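Local coordinates for protein putative acetyltransferase Sthe_0691 (PDB 3SHP) that is a putative acetyltransferase that probably transfers an acetyl group from acetyl-CoA to an unidentified acceptor, as GNAT-fold enzymes do, at residues E125-E130 and H157-L162; V121-I126 and I163-D168. All coordinates share one frame; numbering follows the deposited sequence.

Contact 1. Residues E125-E130 and H157-L162; sequences EIAADE and HRVDLL
The end of strand 121-127 pairs here with the first half of strand 157-167, in a mixed sheet consistent with the GNAT fold. Ile126 and Leu162 form an antiparallel hydrogen-bonded pair. Ile126 N gives Leu162 O a nearly straight bond (2.9 Å, 174°). The return bond, from Leu162 N to Ile126 O, is more bent (150°), with the donor above the carbonyl plane. Two residues further on, Ala128 N reaches Asp160 O at 2.8 Å. The strand then breaks into a type I turn, Ala127 to Glu130, leading into helix 131-139. Glu130, at the N-cap, folds back: its OE2 accepts a hydrogen bond from Ala127 N at 3.0 Å, from above the carboxylate plane.

Ala128 CB packs on Leu162 CD1. With CG anti to the backbone N (chi1 -176°), Leu161 sends its branches toward the other strand. Leu161 CD2 lies 3.8 Å from Glu125 CD, and CD1 lies by the Ile126 carbonyl. Glu125 itself is salt-bridged to Arg88 and Arg41. The Asp129 side chain crosses that of Val159 at about a right angle, Asp129 OD1 lying 3.7 Å from Val159 CG2. Asp129 OD2 is salt-bridged to Arg154 and accepts from a water that also bonds His157 NE2, in the ring plane.

Contact 2. Residues V121-I126 and I163-D168; sequences VITVEI and IYQAVD
Gln165 and Thr123 form a non-hydrogen-bonded antiparallel pair, and their side chains bond instead. Gln165 CB lies 3.6 Å from Ile122 O. CG stays near that same oxygen and also comes up to Thr123 OG1. The chain runs on extended beyond CG (chi2 -168°), which carries the amide alongside Thr123, the two side chains pointing the same way. At the tip, Gln165 NE2 donates to Thr123 OG1 at 2.7 Å, with the hydroxyl oxygen in the amide plane. NE2 also touches Val121 CG1. The other tip atom, OE1, accepts a hydrogen bond from Ala44 N, so both ends of the amide are bound and its rotation is fixed.

On the same face, Thr123 CG2 presses on Ile163 CG2 at 3.4 Å, a tight carbon pair. Val121 CG1 lies beside Val167 CG2. On the other face, Ile126 CD1 approaches the Tyr164 ring obliquely, 4.0 Å from Tyr164 CD1, while Tyr164 OH is bonded to Glu138 of helix 131-139. Four backbone bonds join Ile122 with Ala166 and Val124 with Tyr164. Strand 121-127 thus has an antiparallel neighbour, 157-167, on one edge and a parallel one, 84-91, on the other, the strand order expected of a GNAT fold.

From the N terminus, the chain first builds antiparallel strands up to strand 84-91. Helix 98-116 then crosses to strand 121-127, where both contacts begin. Past that strand come helix 131-139 and strand 143-151, and strand 157-167 returns antiparallel. Contact 1 closes the shorter loop, from 130 to 157. Contact 2 closes the longer one, from 126 to 163, and contact 1 nests inside it. The two follow one another along a single strand pair, share Glu125 and Ile126, and have centres about 15 Å apart. Together they tie strand 84-91, through its neighbour 121-127, to the C-terminal strand and to strand 143-151 beyond it.

Contact 1. Residues E125-E130 and H157-L162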
# COMPACT_ATOMS: atom_id res chain seq x y z
N GLU A 125 -15.12 24.92 -3.24
CA GLU A 125 -15.22 23.89 -2.20
C GLU A 125 -14.93 24.53 -0.85
O GLU A 125 -13.89 25.23 -0.70
CB GLU A 125 -14.19 22.78 -2.43
CG GLU A 125 -14.41 21.95 -3.67
CD GLU A 125 -13.54 20.66 -3.68
OE1 GLU A 125 -12.60 20.55 -2.84
OE2 GLU A 125 -13.79 19.77 -4.53
N ILE A 126 -15.84 24.32 0.13
CA ILE A 126 -15.65 24.79 1.49
C ILE A 126 -16.21 23.79 2.50
O ILE A 126 -17.38 23.42 2.41
CB ILE A 126 -16.32 26.17 1.76
CG1 ILE A 126 -15.95 27.20 0.66
CG2 ILE A 126 -15.91 26.71 3.15
CD1 ILE A 126 -16.77 28.49 0.74
N ALA A 127 -15.40 23.36 3.46
CA ALA A 127 -15.86 22.36 4.41
C ALA A 127 -16.84 23.03 5.37
O ALA A 127 -16.68 24.19 5.69
CB ALA A 127 -14.69 21.74 5.17
N ALA A 128 -17.82 22.27 5.85
CA ALA A 128 -18.87 22.84 6.66
C ALA A 128 -18.37 23.42 7.98
O ALA A 128 -19.06 24.22 8.55
CB ALA A 128 -20.03 21.84 6.90
N ASP A 129 -17.17 23.05 8.45
CA ASP A 129 -16.67 23.60 9.72
C ASP A 129 -15.73 24.79 9.48
O ASP A 129 -15.09 25.29 10.42
CB ASP A 129 -15.94 22.52 10.56
CG ASP A 129 -14.85 21.83 9.77
OD1 ASP A 129 -14.69 22.18 8.59
OD2 ASP A 129 -14.16 20.94 10.31
N GLU A 130 -15.60 25.21 8.23
CA GLU A 130 -14.73 26.35 7.92
C GLU A 130 -15.47 27.69 8.03
O GLU A 130 -15.74 28.36 7.04
CB GLU A 130 -14.00 26.14 6.59
CG GLU A 130 -12.93 25.05 6.74
CD GLU A 130 -12.45 24.40 5.43
OE1 GLU A 130 -11.58 23.50 5.55
OE2 GLU A 130 -12.90 24.77 4.31
N HIS A 157 -14.08 12.55 13.87
CA HIS A 157 -15.39 12.75 13.24
C HIS A 157 -15.16 13.21 11.81
O HIS A 157 -14.02 13.39 11.40
CB HIS A 157 -16.27 13.79 14.01
CG HIS A 157 -15.76 15.21 13.96
ND1 HIS A 157 -14.58 15.60 14.56
CD2 HIS A 157 -16.27 16.32 13.38
CE1 HIS A 157 -14.39 16.90 14.35
NE2 HIS A 157 -15.40 17.36 13.63
N ARG A 158 -16.26 13.37 11.06
CA ARG A 158 -16.21 13.82 9.68
C ARG A 158 -17.16 14.97 9.53
O ARG A 158 -18.12 15.07 10.28
CB ARG A 158 -16.59 12.69 8.73
CG ARG A 158 -15.71 11.44 8.90
CD ARG A 158 -15.98 10.40 7.82
NE ARG A 158 -15.58 10.84 6.48
CZ ARG A 158 -14.37 10.68 5.97
NH1 ARG A 158 -13.41 10.09 6.70
NH2 ARG A 158 -14.12 11.11 4.73
N VAL A 159 -16.88 15.87 8.59
CA VAL A 159 -17.76 16.99 8.31
C VAL A 159 -18.10 17.06 6.82
O VAL A 159 -17.39 16.49 5.98
CB VAL A 159 -17.18 18.34 8.77
CG1 VAL A 159 -16.78 18.27 10.27
CG2 VAL A 159 -16.03 18.75 7.90
N ASP A 160 -19.19 17.74 6.50
CA ASP A 160 -19.64 17.83 5.12
C ASP A 160 -18.69 18.68 4.33
O ASP A 160 -18.13 19.66 4.83
CB ASP A 160 -21.04 18.45 5.02
CG ASP A 160 -22.09 17.71 5.82
OD1 ASP A 160 -21.85 16.58 6.29
OD2 ASP A 160 -23.17 18.28 5.98
N LEU A 161 -18.52 18.34 3.06
CA LEU A 161 -17.98 19.30 2.11
C LEU A 161 -19.15 20.03 1.47
O LEU A 161 -20.10 19.39 0.99
CB LEU A 161 -17.17 18.60 1.03
CG LEU A 161 -16.49 19.58 0.06
CD1 LEU A 161 -15.53 20.51 0.85
CD2 LEU A 161 -15.77 18.86 -1.13
N LEU A 162 -19.07 21.36 1.45
CA LEU A 162 -20.10 22.17 0.83
C LEU A 162 -19.55 22.75 -0.43
O LEU A 162 -18.36 23.04 -0.49
CB LEU A 162 -20.53 23.30 1.78
CG LEU A 162 -21.05 22.87 3.16
CD1 LEU A 162 -21.49 24.08 4.01
CD2 LEU A 162 -22.18 21.90 2.97
O HOH W 1 -15.36 20.09 12.96

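Contact 2. Residues V121-I126 and I163-D168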
# COMPACT_ATOMS: atom_id res chain seq x y z
N VAL A 121 -20.37 31.05 -14.12
CA VAL A 121 -20.37 30.18 -12.92
C VAL A 121 -19.03 30.19 -12.19
O VAL A 121 -17.96 30.05 -12.80
CB VAL A 121 -20.70 28.71 -13.27
CG1 VAL A 121 -21.03 27.92 -12.02
CG2 VAL A 121 -21.86 28.63 -14.24
N ILE A 122 -19.11 30.39 -10.87
CA ILE A 122 -17.96 30.29 -9.96
C ILE A 122 -18.34 29.25 -8.92
O ILE A 122 -19.44 29.31 -8.35
CB ILE A 122 -17.66 31.64 -9.25
CG1 ILE A 122 -17.38 32.74 -10.28
CG2 ILE A 122 -16.48 31.51 -8.30
CD1 ILE A 122 -17.12 34.16 -9.67
N THR A 123 -17.43 28.31 -8.66
CA THR A 123 -17.71 27.12 -7.88
C THR A 123 -16.53 26.93 -6.92
O THR A 123 -15.37 26.83 -7.35
CB THR A 123 -17.92 25.88 -8.81
OG1 THR A 123 -19.00 26.13 -9.72
CG2 THR A 123 -18.25 24.62 -8.03
N VAL A 124 -16.84 26.91 -5.62
CA VAL A 124 -15.82 26.84 -4.56
C VAL A 124 -16.13 25.73 -3.55
O VAL A 124 -17.25 25.63 -3.03
CB VAL A 124 -15.73 28.19 -3.79
CG1 VAL A 124 -14.51 28.21 -2.87
CG2 VAL A 124 -15.68 29.39 -4.77
N GLU A 125 -15.12 24.92 -3.24
CA GLU A 125 -15.22 23.89 -2.20
C GLU A 125 -14.93 24.53 -0.85
O GLU A 125 -13.89 25.23 -0.70
CB GLU A 125 -14.19 22.78 -2.43
CG GLU A 125 -14.41 21.95 -3.67
CD GLU A 125 -13.54 20.66 -3.68
OE1 GLU A 125 -12.60 20.55 -2.84
OE2 GLU A 125 -13.79 19.77 -4.53
N ILE A 126 -15.84 24.32 0.13
CA ILE A 126 -15.65 24.79 1.49
C ILE A 126 -16.21 23.79 2.50
O ILE A 126 -17.38 23.42 2.41
CB ILE A 126 -16.32 26.17 1.76
CG1 ILE A 126 -15.95 27.20 0.66
CG2 ILE A 126 -15.91 26.71 3.15
CD1 ILE A 126 -16.77 28.49 0.74
N ILE A 163 -20.39 22.90 -1.45
CA ILE A 163 -20.01 23.58 -2.68
C ILE A 163 -20.81 24.86 -2.81
O ILE A 163 -22.05 24.83 -2.89
CB ILE A 163 -20.30 22.73 -3.93
CG1 ILE A 163 -19.76 21.30 -3.77
CG2 ILE A 163 -19.77 23.44 -5.19
CD1 ILE A 163 -18.22 21.21 -3.77
N TYR A 164 -20.10 25.98 -2.80
CA TYR A 164 -20.71 27.29 -2.91
C TYR A 164 -20.57 27.75 -4.35
O TYR A 164 -19.54 27.51 -4.98
CB TYR A 164 -20.01 28.30 -1.97
CG TYR A 164 -20.64 28.35 -0.60
CD1 TYR A 164 -20.56 27.25 0.26
CD2 TYR A 164 -21.33 29.48 -0.16
CE1 TYR A 164 -21.15 27.27 1.51
CE2 TYR A 164 -21.92 29.52 1.11
CZ TYR A 164 -21.81 28.42 1.93
OH TYR A 164 -22.37 28.42 3.19
N GLN A 165 -21.61 28.41 -4.85
CA GLN A 165 -21.67 28.86 -6.24
C GLN A 165 -22.29 30.23 -6.39
O GLN A 165 -23.14 30.64 -5.60
CB GLN A 165 -22.44 27.86 -7.10
CG GLN A 165 -21.69 26.53 -7.30
CD GLN A 165 -22.32 25.66 -8.39
OE1 GLN A 165 -23.41 25.10 -8.21
NE2 GLN A 165 -21.62 25.54 -9.52
N ALA A 166 -21.83 30.96 -7.40
CA ALA A 166 -22.63 32.03 -7.97
C ALA A 166 -22.84 31.66 -9.43
O ALA A 166 -21.88 31.29 -10.15
CB ALA A 166 -21.95 33.37 -7.83
N VAL A 167 -24.09 31.74 -9.84
CA VAL A 167 -24.48 31.40 -11.19
C VAL A 167 -25.27 32.57 -11.79
O VAL A 167 -26.31 32.97 -11.27
CB VAL A 167 -25.30 30.10 -11.22
CG1 VAL A 167 -25.78 29.77 -12.65
CG2 VAL A 167 -24.50 28.92 -10.60
N ASP A 168 -24.74 33.11 -12.89
CA ASP A 168 -25.38 34.19 -13.64
C ASP A 168 -26.85 33.86 -13.94
O ASP A 168 -27.17 32.72 -14.31
CB ASP A 168 -24.61 34.44 -14.93
CG ASP A 168 -25.10 35.66 -15.68
OD1 ASP A 168 -26.21 35.59 -16.25
OD2 ASP A 168 -24.37 36.68 -15.73